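Local coordinates for amidohydrolase family protein (PDB 4I6K) that probably hydrolyses the lactone ring of 2-pyrone-4,6-dicarboxylate or a related compound, as a member of the amidohydrolase family, at residues D63-T68 with T259-I264; V120-N125 with L149-E154; L129-L134 with P159-Q164; Y172-V177 with V204-I209. One frame throughout, in Å; residues are numbered along the deposited sequence.

Interaction 1 of 4, residues D63-T68 with T259-I264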
loop_
_atom_site.group_PDB
_atom_site.type_symbol
_atom_site.label_atom_id
_atom_site.label_comp_id
_atom_site.label_asym_id
_atom_site.label_seq_id
_atom_site.Cartn_x
_atom_site.Cartn_y
_atom_site.Cartn_z
ATOM N N ASP A 63 9.996 -12.602 -11.153
ATOM C CA ASP A 63 11.074 -13.236 -11.913
ATOM C C ASP A 63 11.154 -12.709 -13.342
ATOM O O ASP A 63 12.218 -12.275 -13.788
ATOM C CB ASP A 63 10.886 -14.747 -11.917
ATOM C CG ASP A 63 11.032 -15.340 -10.540
ATOM O OD1 ASP A 63 10.608 -16.496 -10.326
ATOM O OD2 ASP A 63 11.583 -14.639 -9.663
ATOM N N GLU A 64 10.020 -12.719 -14.040
ATOM C CA GLU A 64 9.955 -12.260 -15.425
ATOM C C GLU A 64 10.398 -10.809 -15.619
ATOM O O GLU A 64 10.658 -10.391 -16.749
ATOM C CB GLU A 64 8.541 -12.437 -15.988
ATOM C CG GLU A 64 8.013 -13.860 -15.900
ATOM C CD GLU A 64 6.716 -14.067 -16.666
ATOM O OE1 GLU A 64 6.501 -15.196 -17.159
ATOM O OE2 GLU A 64 5.916 -13.110 -16.775
ATOM N N HIS A 65 10.485 -10.042 -14.535
ATOM C CA HIS A 65 10.871 -8.627 -14.635
ATOM C C HIS A 65 12.043 -8.243 -13.740
ATOM O O HIS A 65 12.280 -7.061 -13.470
ATOM C CB HIS A 65 9.683 -7.716 -14.342
ATOM C CG HIS A 65 8.563 -7.855 -15.324
ATOM N ND1 HIS A 65 8.431 -7.033 -16.424
ATOM C CD2 HIS A 65 7.524 -8.720 -15.374
ATOM C CE1 HIS A 65 7.354 -7.381 -17.104
ATOM N NE2 HIS A 65 6.787 -8.403 -16.491
ATOM N N ASN A 66 12.767 -9.247 -13.270
ATOM C CA ASN A 66 13.963 -8.991 -12.482
ATOM C C ASN A 66 13.706 -8.338 -11.119
ATOM O O ASN A 66 14.577 -7.668 -10.565
ATOM C CB ASN A 66 14.943 -8.167 -13.316
ATOM C CG ASN A 66 15.356 -8.890 -14.579
ATOM O OD1 ASN A 66 15.641 -10.085 -14.543
ATOM N ND2 ASN A 66 15.367 -8.181 -15.704
ATOM N N PHE A 67 12.513 -8.540 -10.573
ATOM C CA PHE A 67 12.239 -8.041 -9.239
ATOM C C PHE A 67 12.812 -8.974 -8.193
ATOM O O PHE A 67 12.663 -10.188 -8.272
ATOM C CB PHE A 67 10.746 -7.840 -9.027
ATOM C CG PHE A 67 10.251 -6.522 -9.520
ATOM C CD1 PHE A 67 10.211 -6.249 -10.880
ATOM C CD2 PHE A 67 9.842 -5.543 -8.625
ATOM C CE1 PHE A 67 9.754 -5.024 -11.347
ATOM C CE2 PHE A 67 9.374 -4.310 -9.080
ATOM C CZ PHE A 67 9.335 -4.051 -10.450
ATOM N N THR A 68 13.479 -8.401 -7.208
ATOM C CA THR A 68 14.139 -9.201 -6.215
ATOM C C THR A 68 13.205 -9.466 -5.044
ATOM O O THR A 68 13.298 -10.513 -4.398
ATOM C CB THR A 68 15.410 -8.506 -5.718
ATOM O OG1 THR A 68 15.082 -7.178 -5.301
ATOM C CG2 THR A 68 16.446 -8.437 -6.839
ATOM N N THR A 259 -2.694 -5.693 -16.946
ATOM C CA THR A 259 -1.751 -6.773 -16.703
ATOM C C THR A 259 -0.574 -6.252 -15.888
ATOM O O THR A 259 -0.369 -5.033 -15.747
ATOM C CB THR A 259 -1.165 -7.324 -18.023
ATOM O OG1 THR A 259 -0.439 -6.280 -18.688
ATOM C CG2 THR A 259 -2.267 -7.841 -18.938
ATOM N N TYR A 260 0.221 -7.183 -15.374
ATOM C CA TYR A 260 1.461 -6.810 -14.732
ATOM C C TYR A 260 2.270 -5.925 -15.671
ATOM O O TYR A 260 2.776 -4.873 -15.266
ATOM C CB TYR A 260 2.261 -8.039 -14.340
ATOM C CG TYR A 260 3.171 -7.761 -13.183
ATOM C CD1 TYR A 260 2.708 -7.865 -11.883
ATOM C CD2 TYR A 260 4.493 -7.371 -13.390
ATOM C CE1 TYR A 260 3.534 -7.599 -10.812
ATOM C CE2 TYR A 260 5.330 -7.093 -12.332
ATOM C CZ TYR A 260 4.847 -7.209 -11.041
ATOM O OH TYR A 260 5.677 -6.937 -9.976
ATOM N N GLU A 261 2.385 -6.337 -16.931
ATOM C CA GLU A 261 3.163 -5.567 -17.909
ATOM C C GLU A 261 2.624 -4.147 -18.072
ATOM O O GLU A 261 3.389 -3.187 -18.214
ATOM C CB GLU A 261 3.200 -6.282 -19.259
ATOM C CG GLU A 261 3.983 -7.585 -19.228
ATOM C CD GLU A 261 3.449 -8.533 -18.184
ATOM O OE1 GLU A 261 2.210 -8.577 -18.017
ATOM O OE2 GLU A 261 4.260 -9.221 -17.519
ATOM N N ASP A 262 1.303 -4.018 -18.050
ATOM C CA ASP A 262 0.658 -2.707 -18.117
ATOM C C ASP A 262 1.020 -1.842 -16.911
ATOM O O ASP A 262 1.216 -0.629 -17.034
ATOM C CB ASP A 262 -0.861 -2.869 -18.195
ATOM C CG ASP A 262 -1.305 -3.521 -19.484
ATOM O OD1 ASP A 262 -0.567 -3.400 -20.492
ATOM O OD2 ASP A 262 -2.384 -4.146 -19.489
ATOM N N ALA A 263 1.081 -2.472 -15.741
ATOM C CA ALA A 263 1.494 -1.777 -14.533
ATOM C C ALA A 263 2.928 -1.272 -14.681
ATOM O O ALA A 263 3.189 -0.084 -14.484
ATOM C CB ALA A 263 1.350 -2.686 -13.309
ATOM N N ILE A 264 3.846 -2.170 -15.045
ATOM C CA ILE A 264 5.247 -1.807 -15.302
ATOM C C ILE A 264 5.360 -0.650 -16.290
ATOM O O ILE A 264 6.143 0.278 -16.088
ATOM C CB ILE A 264 6.043 -2.979 -15.908
ATOM C CG1 ILE A 264 5.914 -4.238 -15.049
ATOM C CG2 ILE A 264 7.507 -2.596 -16.075
ATOM C CD1 ILE A 264 6.485 -4.078 -13.674
#
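H65, in the turn that ends helix 55-64, faces I264 in the first turns of helix 260-270, their CA atoms 8.9 Å apart, so the contact is made by side chains and no backbone bond crosses it. In this (beta/alpha)8 barrel the two helices follow the first and the last strand, and they meet where the ring of helices closes. A Schellman motif with N66 at positive phi ends the first helix; a capping box of T259 and D262 starts the second, with D262 N held by T259 OG1 at 2.9 Å. The H65 imidazole reaches to helix 260-270. Its NE2 donates to E261 OE2 at 2.8 Å, the N-H...O angle 162°; E261 OE2 lies close to the imidazole plane, while H65 NE2 meets it on the anti side of the carboxylate, well out of the carboxylate plane. A bend at chi2 (56°) turns the E261 carboxylate back to this bond. E64 OE2 lies 4.3 Å from E261 OE2, a like-charge neighbour that may strengthen the pull of E261 on the imidazole. I264 CG1 sits over one face of the H65 ring, 4.2 Å from the H65 ring centroid, as a CH-pi contact. The Y260 ring passes H65 obliquely, planes 41° apart, and also meets the H61 ring; its hydroxyl is bonded to D29. Deeper in, I264 CD1 touches F67 CE1 at 4.1 Å.

Interaction 2 of 4, residues V120-N125 with L149-E154; sequences VGVRLN and LNWQVE
E154 O is approached by two groups of strand 119-125: L124 N donates to it at 2.8 Å, almost in line with the carbonyl, and R123 CA makes a C-H...O contact at 3.2 Å. This is one rung of a parallel ladder in the (beta/alpha)8 barrel, strands 119-125 and 152-156 being joined through helix 137-148 as a right-handed beta-alpha-beta crossover. V122 N bonds Q152 O, V122 O accepts from E154 N, and Q152 N bonds V120 O at the N-terminal end of the ladder, at 3.0 Å. On their shared face R123 runs past the E154 carboxylate, its CG anti to the backbone N (chi1 -169°) and its chain extended as far as NE; R123 NE to E154 OE2 is a long salt bridge of 3.8 Å. The stronger partners are salt bridges outside the pair, R123 NH1 to D179 and E154 OE2 to K210. R123 NH1 and N125 ND2 also bind a citrate, probably from the crystallisation liquor, consistent with a pocket for an acidic substrate. At the ladder's start the W151 indole lies flat over the V120-G121 peptide, with L149 CD1 on its other face. V122 CG1 reaches the indole obliquely, 3.6 Å from W151 CZ3.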
loop_
_atom_site.group_PDB
_atom_site.type_symbol
_atom_site.label_atom_id
_atom_site.label_comp_id
_atom_site.label_asym_id
_atom_site.label_seq_id
_atom_site.Cartn_x
_atom_site.Cartn_y
_atom_site.Cartn_z
ATOM N N VAL A 120 5.275 -6.533 8.760
ATOM C CA VAL A 120 6.075 -5.341 9.081
ATOM C C VAL A 120 5.244 -4.061 9.196
ATOM O O VAL A 120 5.790 -2.960 9.287
ATOM C CB VAL A 120 7.202 -5.104 8.041
ATOM C CG1 VAL A 120 8.220 -6.234 8.085
ATOM C CG2 VAL A 120 6.619 -4.963 6.629
ATOM N N GLY A 121 3.926 -4.208 9.187
ATOM C CA GLY A 121 3.027 -3.066 9.304
ATOM C C GLY A 121 1.591 -3.552 9.293
ATOM O O GLY A 121 1.334 -4.745 9.158
ATOM N N VAL A 122 0.653 -2.628 9.439
ATOM C CA VAL A 122 -0.758 -2.954 9.380
ATOM C C VAL A 122 -1.418 -1.942 8.450
ATOM O O VAL A 122 -0.873 -0.861 8.230
ATOM C CB VAL A 122 -1.416 -2.865 10.769
ATOM C CG1 VAL A 122 -0.919 -3.983 11.659
ATOM C CG2 VAL A 122 -1.124 -1.513 11.403
ATOM N N ARG A 123 -2.590 -2.278 7.922
ATOM C CA ARG A 123 -3.239 -1.435 6.926
ATOM C C ARG A 123 -4.622 -0.985 7.369
ATOM O O ARG A 123 -5.428 -1.788 7.840
ATOM C CB ARG A 123 -3.353 -2.194 5.609
ATOM C CG ARG A 123 -3.759 -1.355 4.408
ATOM C CD ARG A 123 -3.846 -2.247 3.173
ATOM N NE ARG A 123 -3.891 -1.483 1.931
ATOM C CZ ARG A 123 -4.652 -1.800 0.888
ATOM N NH1 ARG A 123 -4.621 -1.048 -0.204
ATOM N NH2 ARG A 123 -5.457 -2.857 0.946
ATOM N N LEU A 124 -4.882 0.307 7.213
ATOM C CA LEU A 124 -6.220 0.862 7.385
ATOM C C LEU A 124 -6.835 1.060 6.008
ATOM O O LEU A 124 -6.591 2.074 5.354
ATOM C CB LEU A 124 -6.151 2.207 8.113
ATOM C CG LEU A 124 -6.032 2.181 9.635
ATOM C CD1 LEU A 124 -5.390 3.470 10.141
ATOM C CD2 LEU A 124 -7.401 1.975 10.266
ATOM N N ASN A 125 -7.607 0.073 5.556
ATOM C CA ASN A 125 -8.258 0.153 4.260
ATOM C C ASN A 125 -9.682 0.594 4.485
ATOM O O ASN A 125 -10.535 -0.208 4.837
ATOM C CB ASN A 125 -8.220 -1.198 3.553
ATOM C CG ASN A 125 -8.666 -1.110 2.112
ATOM O OD1 ASN A 125 -9.072 -0.046 1.639
ATOM N ND2 ASN A 125 -8.585 -2.229 1.399
ATOM N N LEU A 149 6.910 -1.629 17.801
ATOM C CA LEU A 149 7.336 -2.747 16.970
ATOM C C LEU A 149 8.067 -2.307 15.704
ATOM O O LEU A 149 8.514 -3.147 14.918
ATOM C CB LEU A 149 6.142 -3.618 16.601
ATOM C CG LEU A 149 5.555 -4.421 17.763
ATOM C CD1 LEU A 149 4.217 -5.045 17.359
ATOM C CD2 LEU A 149 6.545 -5.490 18.224
ATOM N N ASN A 150 8.194 -1.000 15.507
ATOM C CA ASN A 150 8.907 -0.488 14.341
ATOM C C ASN A 150 8.141 -0.803 13.082
ATOM O O ASN A 150 8.680 -0.750 11.982
ATOM C CB ASN A 150 10.287 -1.112 14.236
ATOM C CG ASN A 150 11.380 -0.162 14.628
ATOM O OD1 ASN A 150 11.181 0.724 15.468
ATOM N ND2 ASN A 150 12.552 -0.330 14.018
ATOM N N TRP A 151 6.874 -1.150 13.259
ATOM C CA TRP A 151 5.992 -1.424 12.153
ATOM C C TRP A 151 5.594 -0.129 11.494
ATOM O O TRP A 151 5.615 0.921 12.122
ATOM C CB TRP A 151 4.743 -2.101 12.690
ATOM C CG TRP A 151 4.867 -3.555 12.700
ATOM C CD1 TRP A 151 5.991 -4.280 12.436
ATOM C CD2 TRP A 151 3.836 -4.496 13.007
ATOM N NE1 TRP A 151 5.718 -5.621 12.547
ATOM C CE2 TRP A 151 4.402 -5.781 12.902
ATOM C CE3 TRP A 151 2.484 -4.375 13.355
ATOM C CZ2 TRP A 151 3.662 -6.947 13.130
ATOM C CZ3 TRP A 151 1.745 -5.533 13.578
ATOM C CH2 TRP A 151 2.338 -6.801 13.472
ATOM N N GLN A 152 5.211 -0.205 10.227
ATOM C CA GLN A 152 4.631 0.944 9.550
ATOM C C GLN A 152 3.088 0.898 9.657
ATOM O O GLN A 152 2.490 -0.157 9.954
ATOM C CB GLN A 152 5.048 0.921 8.086
ATOM C CG GLN A 152 4.419 -0.242 7.310
ATOM C CD GLN A 152 4.763 -0.192 5.841
ATOM O OE1 GLN A 152 5.913 -0.389 5.464
ATOM N NE2 GLN A 152 3.769 0.097 5.002
ATOM N N VAL A 153 2.449 2.043 9.431
ATOM C CA VAL A 153 1.000 2.098 9.242
ATOM C C VAL A 153 0.658 2.520 7.803
ATOM O O VAL A 153 0.978 3.633 7.379
ATOM C CB VAL A 153 0.314 3.051 10.248
ATOM C CG1 VAL A 153 -1.159 3.218 9.914
ATOM C CG2 VAL A 153 0.485 2.541 11.671
ATOM N N GLU A 154 0.011 1.613 7.068
ATOM C CA GLU A 154 -0.363 1.822 5.666
ATOM C C GLU A 154 -1.821 2.261 5.554
ATOM O O GLU A 154 -2.705 1.684 6.198
ATOM C CB GLU A 154 -0.134 0.529 4.866
ATOM C CG GLU A 154 -0.369 0.640 3.355
ATOM C CD GLU A 154 -0.191 -0.701 2.624
ATOM O OE1 GLU A 154 -0.039 -1.751 3.293
ATOM O OE2 GLU A 154 -0.199 -0.702 1.375
#

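Interaction 3 of 4, residues L129-L134 with P159-Q164; sequences LNLPAL and PKYLVQ
Y161 in the first turn of helix 159-169 points its ring at the loop 129-134, and L129 O and the L131 side chain receive it. The loop leads from strand 119-125 to helix 137-148 of the barrel, so the contact ties a strand-to-helix connection to the next helix around the ring. Its polar point is the tyrosine hydroxyl, Y161 OH, which donates to L129 O over 2.5 Å, a length the model probably understates. The oxygen lies at the ring edge, near its plane, and the hydroxyl is met in the carbonyl plane with a C=O...O angle of 149°.

The tight part is L131. Its CG stands opposite its own backbone N (chi1 -167°), which sends the branch toward the helix and lays CD1 over one face of the Y161 ring, a CH-pi contact. The model is too compressed here for the spacing to be trusted, and the approach of L131 CD2 to Q164 is likewise doubtful. Sounder is the approach of L131 CB to Y161 CE2 at 3.9 Å. L165 of the same helix also touches L131.

The outer side is looser. L129 and N130 are exposed and offer mainly backbone, N130 CA standing 3.6 Å from Y161 OH while its side chain turns away; Q164 is exposed too. Y161 also touches L126. A carbonyl and a leucine thus share one tyrosine, with L134 touching the same helix further along; the chemistry is mixed, a hydroxyl-carbonyl bond beside leucine-ring packing in which the close fit of CD1 is doubtful.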
loop_
_atom_site.group_PDB
_atom_site.type_symbol
_atom_site.label_atom_id
_atom_site.label_comp_id
_atom_site.label_asym_id
_atom_site.label_seq_id
_atom_site.Cartn_x
_atom_site.Cartn_y
_atom_site.Cartn_z
ATOM N N LEU A 129 -16.062 2.252 4.126
ATOM C CA LEU A 129 -16.178 2.115 5.575
ATOM C C LEU A 129 -16.220 3.469 6.263
ATOM O O LEU A 129 -16.008 4.508 5.633
ATOM C CB LEU A 129 -15.010 1.299 6.124
ATOM C CG LEU A 129 -14.935 -0.146 5.630
ATOM C CD1 LEU A 129 -13.582 -0.720 5.970
ATOM C CD2 LEU A 129 -16.056 -0.978 6.230
ATOM N N ASN A 130 -16.497 3.456 7.560
ATOM C CA ASN A 130 -16.501 4.696 8.311
ATOM C C ASN A 130 -15.097 5.011 8.769
ATOM O O ASN A 130 -14.291 4.109 8.989
ATOM C CB ASN A 130 -17.425 4.611 9.524
ATOM C CG ASN A 130 -18.889 4.500 9.141
ATOM O OD1 ASN A 130 -19.592 3.613 9.618
ATOM N ND2 ASN A 130 -19.355 5.400 8.277
ATOM N N LEU A 131 -14.818 6.302 8.904
ATOM C CA LEU A 131 -13.549 6.787 9.418
ATOM C C LEU A 131 -13.485 6.513 10.928
ATOM O O LEU A 131 -14.280 7.048 11.682
ATOM C CB LEU A 131 -13.473 8.288 9.144
ATOM C CG LEU A 131 -12.190 9.110 9.273
ATOM C CD1 LEU A 131 -11.298 8.911 8.049
ATOM C CD2 LEU A 131 -12.556 10.588 9.446
ATOM N N PRO A 132 -12.543 5.671 11.380
ATOM C CA PRO A 132 -12.541 5.411 12.818
ATOM C C PRO A 132 -11.978 6.594 13.592
ATOM O O PRO A 132 -11.267 7.424 13.030
ATOM C CB PRO A 132 -11.600 4.206 12.959
ATOM C CG PRO A 132 -10.642 4.343 11.827
ATOM C CD PRO A 132 -11.453 4.961 10.681
ATOM N N ALA A 133 -12.293 6.668 14.876
ATOM C CA ALA A 133 -11.702 7.689 15.721
ATOM C C ALA A 133 -10.413 7.137 16.300
ATOM O O ALA A 133 -10.417 6.138 17.011
ATOM C CB ALA A 133 -12.659 8.099 16.816
ATOM N N LEU A 134 -9.302 7.788 15.984
ATOM C CA LEU A 134 -7.996 7.276 16.377
ATOM C C LEU A 134 -7.510 7.799 17.733
ATOM O O LEU A 134 -6.535 7.280 18.296
ATOM C CB LEU A 134 -6.979 7.587 15.287
ATOM C CG LEU A 134 -7.202 6.812 13.995
ATOM C CD1 LEU A 134 -6.072 7.081 13.016
ATOM C CD2 LEU A 134 -7.327 5.334 14.288
ATOM N N PRO A 159 -9.106 11.062 -0.004
ATOM C CA PRO A 159 -8.508 12.272 0.533
ATOM C C PRO A 159 -9.303 12.890 1.693
ATOM O O PRO A 159 -8.706 13.401 2.642
ATOM C CB PRO A 159 -8.438 13.182 -0.686
ATOM C CG PRO A 159 -8.112 12.201 -1.804
ATOM C CD PRO A 159 -9.014 11.006 -1.478
ATOM N N LYS A 160 -10.628 12.817 1.636
ATOM C CA LYS A 160 -11.450 13.347 2.711
ATOM C C LYS A 160 -11.191 12.610 4.027
ATOM O O LYS A 160 -11.429 13.148 5.102
ATOM C CB LYS A 160 -12.934 13.291 2.330
ATOM C CG LYS A 160 -13.523 11.887 2.220
ATOM C CD LYS A 160 -14.971 11.962 1.752
ATOM C CE LYS A 160 -15.528 10.627 1.273
ATOM N NZ LYS A 160 -16.373 9.947 2.299
ATOM N N TYR A 161 -10.692 11.381 3.926
ATOM C CA TYR A 161 -10.392 10.570 5.092
ATOM C C TYR A 161 -8.948 10.806 5.517
ATOM O O TYR A 161 -8.642 10.911 6.721
ATOM C CB TYR A 161 -10.609 9.088 4.775
ATOM C CG TYR A 161 -12.024 8.570 5.000
ATOM C CD1 TYR A 161 -12.275 7.204 5.017
ATOM C CD2 TYR A 161 -13.104 9.438 5.192
ATOM C CE1 TYR A 161 -13.552 6.703 5.224
ATOM C CE2 TYR A 161 -14.406 8.941 5.401
ATOM C CZ TYR A 161 -14.617 7.561 5.412
ATOM O OH TYR A 161 -15.880 7.007 5.616
ATOM N N LEU A 162 -8.062 10.893 4.524
ATOM C CA LEU A 162 -6.638 11.107 4.787
ATOM C C LEU A 162 -6.397 12.420 5.521
ATOM O O LEU A 162 -5.558 12.481 6.419
ATOM C CB LEU A 162 -5.826 11.086 3.489
ATOM C CG LEU A 162 -5.844 9.790 2.689
ATOM C CD1 LEU A 162 -5.277 10.004 1.285
ATOM C CD2 LEU A 162 -5.062 8.735 3.434
ATOM N N VAL A 163 -7.120 13.469 5.130
ATOM C CA VAL A 163 -6.978 14.782 5.765
ATOM C C VAL A 163 -7.282 14.701 7.270
ATOM O O VAL A 163 -6.807 15.516 8.075
ATOM C CB VAL A 163 -7.905 15.812 5.113
ATOM C CG1 VAL A 163 -7.945 17.081 5.948
ATOM C CG2 VAL A 163 -7.466 16.106 3.676
ATOM N N GLN A 164 -8.064 13.687 7.624
ATOM C CA GLN A 164 -8.518 13.433 8.983
ATOM C C GLN A 164 -7.524 12.604 9.771
ATOM O O GLN A 164 -7.334 12.799 10.974
ATOM C CB GLN A 164 -9.779 12.593 8.892
ATOM C CG GLN A 164 -10.706 12.780 10.010
ATOM C CD GLN A 164 -11.603 13.935 9.749
ATOM O OE1 GLN A 164 -11.140 15.063 9.552
ATOM N NE2 GLN A 164 -12.903 13.673 9.726
#

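Interaction 4 of 4, residues Y172-V177 with V204-I209; sequences YSFDVV and VKQHWI
The W208 indole meets D175 and V176 at its edge: D175 OD2 and V176 O both lie near its plane, and K242 adds a cation-pi contact. The H207 imidazole has Q206 CB over one face, and the F174 ring has Y172 CB over one face and V176 CG2 at its edge. These groups flank two neighbouring parallel strands of the (beta/alpha)8 barrel, 176-178 and 207-210, linked through helix 193-201 as a beta-alpha-beta unit. W208 NE1 donates to D175 OD2 at 3.1 Å; the planes are 87° apart, and the indole N-H meets OD2 from above the carboxylate plane. A water donates to the same oxygen at 2.9 Å and, weakly, to K205 O. Two backbone bonds of the ladder fall within these segments, V176 N to Q206 O at 2.9 Å and W208 N to V176 O at 2.7 Å; W208 next bonds I178. Before strand 176-178 begins, the extended Q206 chain (CG anti to the backbone N, chi1 178°) carries its amide to F174 O, NE2 donating there at 3.0 Å and also to L169 O. H207 ND1 is hydrogen-bonded to N203 N; the ring packs alongside V176, H207 CD2 3.6 Å from V176 CB.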
loop_
_atom_site.group_PDB
_atom_site.type_symbol
_atom_site.label_atom_id
_atom_site.label_comp_id
_atom_site.label_asym_id
_atom_site.label_seq_id
_atom_site.Cartn_x
_atom_site.Cartn_y
_atom_site.Cartn_z
ATOM N N TYR A 172 2.949 9.823 16.418
ATOM C CA TYR A 172 3.642 8.562 16.609
ATOM C C TYR A 172 4.874 8.562 15.742
ATOM O O TYR A 172 4.894 9.200 14.704
ATOM C CB TYR A 172 2.745 7.394 16.201
ATOM C CG TYR A 172 1.449 7.347 16.953
ATOM C CD1 TYR A 172 1.309 6.540 18.074
ATOM C CD2 TYR A 172 0.362 8.122 16.555
ATOM C CE1 TYR A 172 0.119 6.499 18.789
ATOM C CE2 TYR A 172 -0.839 8.083 17.259
ATOM C CZ TYR A 172 -0.947 7.276 18.380
ATOM O OH TYR A 172 -2.125 7.225 19.089
ATOM N N SER A 173 5.869 7.790 16.118
ATOM C CA SER A 173 7.143 7.759 15.427
ATOM C C SER A 173 7.211 6.860 14.216
ATOM O O SER A 173 8.232 6.794 13.574
ATOM C CB SER A 173 8.235 7.340 16.378
ATOM O OG SER A 173 8.273 8.212 17.467
ATOM N N PHE A 174 6.150 6.134 13.930
ATOM C CA PHE A 174 6.188 5.206 12.791
ATOM C C PHE A 174 6.067 5.859 11.421
ATOM O O PHE A 174 5.561 6.976 11.274
ATOM C CB PHE A 174 5.156 4.066 12.918
ATOM C CG PHE A 174 3.753 4.521 13.314
ATOM C CD1 PHE A 174 3.045 5.430 12.535
ATOM C CD2 PHE A 174 3.136 4.001 14.455
ATOM C CE1 PHE A 174 1.758 5.836 12.900
ATOM C CE2 PHE A 174 1.842 4.398 14.821
ATOM C CZ PHE A 174 1.159 5.312 14.048
ATOM N N ASP A 175 6.539 5.135 10.417
ATOM C CA ASP A 175 6.326 5.503 9.028
ATOM C C ASP A 175 4.847 5.395 8.696
ATOM O O ASP A 175 4.183 4.443 9.101
ATOM C CB ASP A 175 7.115 4.551 8.138
ATOM C CG ASP A 175 8.606 4.656 8.371
ATOM O OD1 ASP A 175 9.253 3.620 8.637
ATOM O OD2 ASP A 175 9.126 5.793 8.302
ATOM N N VAL A 176 4.324 6.376 7.974
ATOM C CA VAL A 176 2.960 6.270 7.461
ATOM C C VAL A 176 2.999 6.179 5.938
ATOM O O VAL A 176 3.605 7.004 5.253
ATOM C CB VAL A 176 2.061 7.442 7.890
ATOM C CG1 VAL A 176 0.602 7.146 7.540
ATOM C CG2 VAL A 176 2.195 7.730 9.387
ATOM N N VAL A 177 2.360 5.154 5.407
ATOM C CA VAL A 177 2.479 4.848 3.993
ATOM C C VAL A 177 1.129 5.040 3.339
ATOM O O VAL A 177 0.127 4.531 3.827
ATOM C CB VAL A 177 2.971 3.402 3.809
ATOM C CG1 VAL A 177 3.180 3.091 2.350
ATOM C CG2 VAL A 177 4.272 3.199 4.608
ATOM N N VAL A 204 8.079 15.159 5.382
ATOM C CA VAL A 204 9.132 14.399 4.764
ATOM C C VAL A 204 9.723 13.420 5.767
ATOM O O VAL A 204 10.348 12.459 5.401
ATOM C CB VAL A 204 10.199 15.300 4.135
ATOM C CG1 VAL A 204 10.999 15.995 5.179
ATOM C CG2 VAL A 204 11.072 14.516 3.231
ATOM N N LYS A 205 9.534 13.692 7.039
ATOM C CA LYS A 205 10.142 12.879 8.098
ATOM C C LYS A 205 9.293 11.681 8.493
ATOM O O LYS A 205 9.713 10.875 9.324
ATOM C CB LYS A 205 10.398 13.714 9.359
ATOM C CG LYS A 205 11.686 14.550 9.361
ATOM C CD LYS A 205 12.921 13.662 9.373
ATOM C CE LYS A 205 13.833 13.996 10.545
ATOM N NZ LYS A 205 13.830 15.450 10.859
ATOM N N GLN A 206 8.093 11.566 7.929
ATOM C CA GLN A 206 7.205 10.479 8.346
ATOM C C GLN A 206 6.436 9.755 7.255
ATOM O O GLN A 206 6.176 8.551 7.374
ATOM C CB GLN A 206 6.207 10.941 9.400
ATOM C CG GLN A 206 5.254 9.820 9.785
ATOM C CD GLN A 206 4.196 10.268 10.767
ATOM O OE1 GLN A 206 3.670 11.381 10.673
ATOM N NE2 GLN A 206 3.878 9.405 11.717
ATOM N N HIS A 207 6.045 10.479 6.215
ATOM C CA HIS A 207 5.115 9.916 5.239
ATOM C C HIS A 207 5.780 9.386 3.989
ATOM O O HIS A 207 6.737 9.978 3.504
ATOM C CB HIS A 207 4.059 10.943 4.857
ATOM C CG HIS A 207 3.258 11.419 6.019
ATOM N ND1 HIS A 207 3.468 12.646 6.611
ATOM C CD2 HIS A 207 2.271 10.824 6.722
ATOM C CE1 HIS A 207 2.626 12.793 7.618
ATOM N NE2 HIS A 207 1.889 11.701 7.708
ATOM N N TRP A 208 5.253 8.267 3.485
ATOM C CA TRP A 208 5.694 7.651 2.233
ATOM C C TRP A 208 4.486 7.516 1.318
ATOM O O TRP A 208 3.368 7.261 1.788
ATOM C CB TRP A 208 6.276 6.254 2.470
ATOM C CG TRP A 208 7.436 6.214 3.401
ATOM C CD1 TRP A 208 7.417 6.440 4.747
ATOM C CD2 TRP A 208 8.800 5.928 3.058
ATOM N NE1 TRP A 208 8.690 6.322 5.266
ATOM C CE2 TRP A 208 9.554 5.994 4.250
ATOM C CE3 TRP A 208 9.456 5.620 1.863
ATOM C CZ2 TRP A 208 10.933 5.768 4.277
ATOM C CZ3 TRP A 208 10.836 5.393 1.892
ATOM C CH2 TRP A 208 11.553 5.471 3.089
ATOM N N ILE A 209 4.711 7.665 0.013
ATOM C CA ILE A 209 3.628 7.494 -0.948
ATOM C C ILE A 209 3.927 6.422 -1.989
ATOM O O ILE A 209 5.025 6.386 -2.572
ATOM C CB ILE A 209 3.312 8.794 -1.682
ATOM C CG1 ILE A 209 2.980 9.885 -0.675
ATOM C CG2 ILE A 209 2.156 8.568 -2.629
ATOM C CD1 ILE A 209 3.099 11.270 -1.238
HETATM O O HOH W 1 9.667 8.491 7.304
#

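From the N terminus, helix 55-64 opens interaction 1, whose partner comes 191 residues later in helix 260-270; the other three contacts nest inside this long loop. Strand 119-125 opens interaction 2 and the loop after it opens interaction 3. Interaction 2 closes at 149-154 and interaction 3 at 159-164, so the two cross. Interaction 4, from 172-177 to 204-209, follows both in series. Interactions 2 and 4 join through neighbouring strands, with V153 O to V177 N at 2.8 Å, a probable hydrogen bond. Interaction 3 fastens an outer loop to helix 159-169, and interaction 1, on the opposite side of the chain's centre, joins helices 55-64 and 260-270 and so closes the ring of helices.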